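Local coordinates for protein purine nucleosidase, (IunH-1) (Sulfolobus solfataricus, PDB 3T8J) that is a member of the nucleoside hydrolase family, assembles as a tetramer and binds a sodium ion, at residues A[236-250]-A[292-304]. Residues are numbered along the deposited sequence; the frame is centred on the assembly and turned at random.
Sequences HPDAITTAIAIDGSI and VYEINKKSFMEKI
Phe300 lies with one ring face over Ile240, whose CG1 sits 3.6 Å from the ring centroid and 12° off the normal, a CH-pi contact; Ile304 CG1 of the same helix lies against the opposite face, toward the rim. At the ring edge Ala243 CB comes in near the plane, 3.7 Å from Phe300 CD1, while His236 CB approaches Phe300 CZ obliquely at 3.7 Å. With CG anti to the backbone N (chi1 168°), the Phe300 ring is sent out toward helix 237-246, between Ile240 and Ile304. The two helices run nearly square to each other, at 96°. Ala239 and Ala243 both point their CB atoms toward 292-304, Ala239 CB lying 4.1 Å from Phe300 CZ. Beyond the ring, Ile240 CD1 meets Ile295 CD1, while Ile244 CD1 reaches 4.0 Å to Ile295 CG2 and tip to tip toward Val292 CG1, seating the helix on strand 292-295.

At the other end Ile250 bridges strand 292-295 and helix 297-304. Its carbonyl O accepts from Asn296 N at 2.9 Å, and its side chain packs CG2 on Phe300 CB and CD1 on the bent chain of Lys303. Asn296 in turn N-caps helix 297-304: its OD1 takes Ser299 N from above the amide plane. Lys303 NZ reaches Asp247 OD2 at 3.3 Å in a salt bridge whose hydrogen bond is weak. Ser249 N closes an Asx turn on Asp247 OD1, and Ser249 OG adds a second bond from the same face.

His236, the N-cap residue, is hydrogen-bonded to Asp13 and Tyr214. The side chain of Ala239 lies about 11 Å from the bound sodium ion. The contact joins helix 237-246 to strand 289-295, which pairs parallel with 182-185 and antiparallel with 251-261, and to the helix after it, in the alpha/beta fold of nucleoside hydrolases.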
loop_
_atom_site.group_PDB
_atom_site.type_symbol
_atom_site.label_atom_id
_atom_site.label_comp_id
_atom_site.label_asym_id
_atom_site.label_seq_id
_atom_site.Cartn_x
_atom_site.Cartn_y
_atom_site.Cartn_z
ATOM N N HIS A 236 13.530 6.701 30.144
ATOM C CA HIS A 236 12.344 7.245 30.822
ATOM C C HIS A 236 11.447 7.965 29.793
ATOM O O HIS A 236 11.264 9.187 29.854
ATOM C CB HIS A 236 12.776 8.230 31.919
ATOM C CG HIS A 236 13.017 7.606 33.264
ATOM N ND1 HIS A 236 12.061 6.867 33.929
ATOM C CD2 HIS A 236 14.078 7.692 34.111
ATOM C CE1 HIS A 236 12.532 6.494 35.108
ATOM N NE2 HIS A 236 13.756 6.978 35.243
ATOM N N PRO A 237 10.882 7.213 28.834
ATOM C CA PRO A 237 10.101 7.870 27.788
ATOM C C PRO A 237 8.934 8.689 28.336
ATOM O O PRO A 237 8.734 9.864 27.945
ATOM C CB PRO A 237 9.618 6.699 26.906
ATOM C CG PRO A 237 9.680 5.499 27.787
ATOM C CD PRO A 237 10.856 5.744 28.716
ATOM N N ASP A 238 8.134 8.092 29.208
ATOM C CA ASP A 238 6.944 8.762 29.749
ATOM C C ASP A 238 7.291 9.786 30.826
ATOM O O ASP A 238 6.703 10.869 30.865
ATOM C CB ASP A 238 5.966 7.707 30.285
ATOM C CG ASP A 238 5.656 6.647 29.259
ATOM O OD1 ASP A 238 5.619 6.954 28.040
ATOM O OD2 ASP A 238 5.465 5.467 29.642
ATOM N N ALA A 239 8.260 9.471 31.676
ATOM C CA ALA A 239 8.623 10.386 32.743
ATOM C C ALA A 239 9.273 11.668 32.213
ATOM O O ALA A 239 9.059 12.743 32.770
ATOM C CB ALA A 239 9.530 9.671 33.781
ATOM N N ILE A 240 10.037 11.565 31.123
ATOM C CA ILE A 240 10.562 12.758 30.454
ATOM C C ILE A 240 9.434 13.604 29.859
ATOM O O ILE A 240 9.429 14.844 30.007
ATOM C CB ILE A 240 11.625 12.400 29.394
ATOM C CG1 ILE A 240 12.922 11.960 30.064
ATOM C CG2 ILE A 240 11.918 13.616 28.482
ATOM C CD1 ILE A 240 13.968 11.324 29.093
ATOM N N THR A 241 8.473 12.950 29.197
ATOM C CA THR A 241 7.330 13.656 28.626
ATOM C C THR A 241 6.593 14.422 29.729
ATOM O O THR A 241 6.252 15.590 29.577
ATOM C CB THR A 241 6.367 12.687 27.924
ATOM O OG1 THR A 241 7.091 11.972 26.900
ATOM C CG2 THR A 241 5.160 13.430 27.309
ATOM N N THR A 242 6.355 13.738 30.837
ATOM C CA THR A 242 5.656 14.306 31.989
ATOM C C THR A 242 6.431 15.474 32.617
ATOM O O THR A 242 5.859 16.506 32.979
ATOM C CB THR A 242 5.385 13.206 33.048
ATOM O OG1 THR A 242 4.685 12.107 32.434
ATOM C CG2 THR A 242 4.544 13.733 34.206
ATOM N N ALA A 243 7.741 15.298 32.749
ATOM C CA ALA A 243 8.603 16.339 33.323
ATOM C C ALA A 243 8.549 17.602 32.468
ATOM O O ALA A 243 8.500 18.703 33.008
ATOM C CB ALA A 243 10.059 15.834 33.494
ATOM N N ILE A 244 8.565 17.439 31.146
ATOM C CA ILE A 244 8.470 18.588 30.229
ATOM C C ILE A 244 7.075 19.225 30.345
ATOM O O ILE A 244 6.930 20.464 30.314
ATOM C CB ILE A 244 8.771 18.159 28.776
ATOM C CG1 ILE A 244 10.245 17.810 28.613
ATOM C CG2 ILE A 244 8.365 19.247 27.774
ATOM C CD1 ILE A 244 10.513 17.037 27.326
ATOM N N ALA A 245 6.023 18.405 30.489
ATOM C CA ALA A 245 4.671 18.976 30.677
ATOM C C ALA A 245 4.608 19.853 31.928
ATOM O O ALA A 245 4.047 20.953 31.916
ATOM C CB ALA A 245 3.613 17.875 30.725
ATOM N N ILE A 246 5.252 19.411 33.000
ATOM C CA ILE A 246 5.313 20.178 34.256
ATOM C C ILE A 246 6.182 21.438 34.146
ATOM O O ILE A 246 5.766 22.537 34.574
ATOM C CB ILE A 246 5.841 19.276 35.416
ATOM C CG1 ILE A 246 4.842 18.161 35.727
ATOM C CG2 ILE A 246 6.129 20.100 36.671
ATOM C CD1 ILE A 246 5.434 16.954 36.531
ATOM N N ASP A 247 7.379 21.276 33.586
ATOM C CA ASP A 247 8.374 22.355 33.441
ATOM C C ASP A 247 8.944 22.346 32.027
ATOM O O ASP A 247 9.822 21.551 31.705
ATOM C CB ASP A 247 9.499 22.141 34.463
ATOM C CG ASP A 247 10.603 23.187 34.368
ATOM O OD1 ASP A 247 10.515 24.111 33.528
ATOM O OD2 ASP A 247 11.570 23.090 35.164
ATOM N N GLY A 248 8.444 23.242 31.182
ATOM C CA GLY A 248 8.811 23.269 29.787
ATOM C C GLY A 248 10.274 23.564 29.511
ATOM O O GLY A 248 10.769 23.243 28.419
ATOM N N SER A 249 10.969 24.199 30.465
ATOM C CA SER A 249 12.401 24.488 30.297
ATOM C C SER A 249 13.266 23.218 30.300
ATOM O O SER A 249 14.446 23.271 29.957
ATOM C CB SER A 249 12.900 25.481 31.359
ATOM O OG SER A 249 13.036 24.882 32.634
ATOM N N ILE A 250 12.687 22.076 30.665
ATOM C CA ILE A 250 13.422 20.803 30.561
ATOM C C ILE A 250 13.692 20.473 29.087
ATOM O O ILE A 250 14.748 19.912 28.767
ATOM C CB ILE A 250 12.711 19.663 31.327
ATOM C CG1 ILE A 250 12.752 19.970 32.832
ATOM C CG2 ILE A 250 13.372 18.291 31.024
ATOM C CD1 ILE A 250 11.922 19.071 33.706
ATOM N N VAL A 292 9.970 17.834 20.412
ATOM C CA VAL A 292 11.121 18.048 21.287
ATOM C C VAL A 292 12.304 17.234 20.770
ATOM O O VAL A 292 12.200 16.013 20.607
ATOM C CB VAL A 292 10.794 17.646 22.741
ATOM C CG1 VAL A 292 12.045 17.710 23.633
ATOM C CG2 VAL A 292 9.652 18.534 23.285
ATOM N N TYR A 293 13.419 17.906 20.493
ATOM C CA TYR A 293 14.610 17.258 19.941
ATOM C C TYR A 293 15.759 17.123 20.943
ATOM O O TYR A 293 16.657 16.312 20.723
ATOM C CB TYR A 293 15.087 18.002 18.673
ATOM C CG TYR A 293 14.294 17.654 17.424
ATOM C CD1 TYR A 293 13.177 18.392 17.013
ATOM C CD2 TYR A 293 14.645 16.553 16.651
ATOM C CE1 TYR A 293 12.468 18.037 15.846
ATOM C CE2 TYR A 293 13.938 16.201 15.496
ATOM C CZ TYR A 293 12.834 16.938 15.110
ATOM O OH TYR A 293 12.146 16.551 13.955
ATOM N N GLU A 294 15.749 17.908 22.025
ATOM C CA GLU A 294 16.784 17.856 23.068
ATOM C C GLU A 294 16.192 18.223 24.441
ATOM O O GLU A 294 15.209 18.982 24.514
ATOM C CB GLU A 294 17.948 18.823 22.742
ATOM C CG GLU A 294 18.669 18.599 21.399
ATOM C CD GLU A 294 19.764 19.637 21.124
ATOM O OE1 GLU A 294 20.378 20.164 22.083
ATOM O OE2 GLU A 294 20.002 19.921 19.930
ATOM N N ILE A 295 16.791 17.680 25.505
ATOM C CA ILE A 295 16.438 18.014 26.891
ATOM C C ILE A 295 17.703 18.334 27.707
ATOM O O ILE A 295 18.825 18.050 27.284
ATOM C CB ILE A 295 15.613 16.900 27.623
ATOM C CG1 ILE A 295 16.492 15.734 28.075
ATOM C CG2 ILE A 295 14.460 16.378 26.740
ATOM C CD1 ILE A 295 15.839 14.849 29.081
ATOM N N ASN A 296 17.476 18.952 28.859
ATOM C CA ASN A 296 18.493 19.146 29.888
ATOM C C ASN A 296 18.434 17.959 30.848
ATOM O O ASN A 296 17.522 17.868 31.674
ATOM C CB ASN A 296 18.235 20.474 30.623
ATOM C CG ASN A 296 19.332 20.820 31.624
ATOM O OD1 ASN A 296 19.837 19.959 32.346
ATOM N ND2 ASN A 296 19.703 22.096 31.673
ATOM N N LYS A 297 19.394 17.034 30.722
ATOM C CA LYS A 297 19.384 15.806 31.522
ATOM C C LYS A 297 19.465 16.096 33.017
ATOM O O LYS A 297 18.780 15.441 33.813
ATOM C CB LYS A 297 20.522 14.853 31.150
ATOM C CG LYS A 297 20.224 13.436 31.661
ATOM C CD LYS A 297 21.386 12.493 31.724
ATOM C CE LYS A 297 20.891 11.222 32.424
ATOM N NZ LYS A 297 21.926 10.219 32.607
ATOM N N LYS A 298 20.304 17.056 33.387
ATOM C CA LYS A 298 20.511 17.392 34.789
ATOM C C LYS A 298 19.202 17.849 35.420
ATOM O O LYS A 298 18.834 17.387 36.501
ATOM C CB LYS A 298 21.577 18.479 34.931
ATOM C CG LYS A 298 21.808 18.938 36.362
ATOM C CD LYS A 298 23.027 19.836 36.453
ATOM C CE LYS A 298 23.205 20.411 37.855
ATOM N NZ LYS A 298 24.355 21.353 37.937
ATOM N N SER A 299 18.487 18.732 34.723
ATOM C CA SER A 299 17.205 19.230 35.219
ATOM C C SER A 299 16.178 18.107 35.357
ATOM O O SER A 299 15.434 18.076 36.335
ATOM C CB SER A 299 16.657 20.340 34.311
ATOM O OG SER A 299 17.488 21.481 34.349
ATOM N N PHE A 300 16.149 17.192 34.387
ATOM C CA PHE A 300 15.225 16.074 34.446
ATOM C C PHE A 300 15.512 15.187 35.655
ATOM O O PHE A 300 14.612 14.859 36.425
ATOM C CB PHE A 300 15.269 15.240 33.160
ATOM C CG PHE A 300 14.552 13.936 33.290
ATOM C CD1 PHE A 300 13.192 13.898 33.535
ATOM C CD2 PHE A 300 15.240 12.745 33.217
ATOM C CE1 PHE A 300 12.525 12.699 33.690
ATOM C CE2 PHE A 300 14.587 11.537 33.381
ATOM C CZ PHE A 300 13.223 11.508 33.626
ATOM N N MET A 301 16.774 14.820 35.847
ATOM C CA MET A 301 17.123 13.932 36.959
ATOM C C MET A 301 16.902 14.586 38.317
ATOM O O MET A 301 16.613 13.910 39.294
ATOM C CB MET A 301 18.551 13.409 36.819
ATOM C CG MET A 301 18.724 12.416 35.677
ATOM S SD MET A 301 17.679 10.942 35.798
ATOM C CE MET A 301 18.429 10.068 37.178
ATOM N N GLU A 302 17.008 15.906 38.378
ATOM C CA GLU A 302 16.658 16.615 39.610
ATOM C C GLU A 302 15.182 16.380 39.996
ATOM O O GLU A 302 14.883 16.207 41.186
ATOM C CB GLU A 302 16.990 18.108 39.494
ATOM C CG GLU A 302 18.492 18.365 39.491
ATOM C CD GLU A 302 18.872 19.842 39.370
ATOM O OE1 GLU A 302 17.998 20.672 39.022
ATOM O OE2 GLU A 302 20.054 20.173 39.634
ATOM N N LYS A 303 14.281 16.354 39.005
ATOM C CA LYS A 303 12.862 16.059 39.253
ATOM C C LYS A 303 12.689 14.624 39.732
ATOM O O LYS A 303 11.862 14.344 40.596
ATOM C CB LYS A 303 11.987 16.262 37.999
ATOM C CG LYS A 303 11.705 17.680 37.563
ATOM C CD LYS A 303 10.875 18.472 38.583
ATOM C CE LYS A 303 10.418 19.827 38.011
ATOM N NZ LYS A 303 11.477 20.462 37.121
ATOM N N ILE A 304 13.470 13.701 39.167
ATOM C CA ILE A 304 13.385 12.298 39.579
ATOM C C ILE A 304 13.871 12.097 41.033
ATOM O O ILE A 304 13.187 11.472 41.850
ATOM C CB ILE A 304 14.186 11.384 38.606
ATOM C CG1 ILE A 304 13.563 11.400 37.195
ATOM C CG2 ILE A 304 14.311 9.963 39.155
ATOM C CD1 ILE A 304 12.156 10.867 37.114
#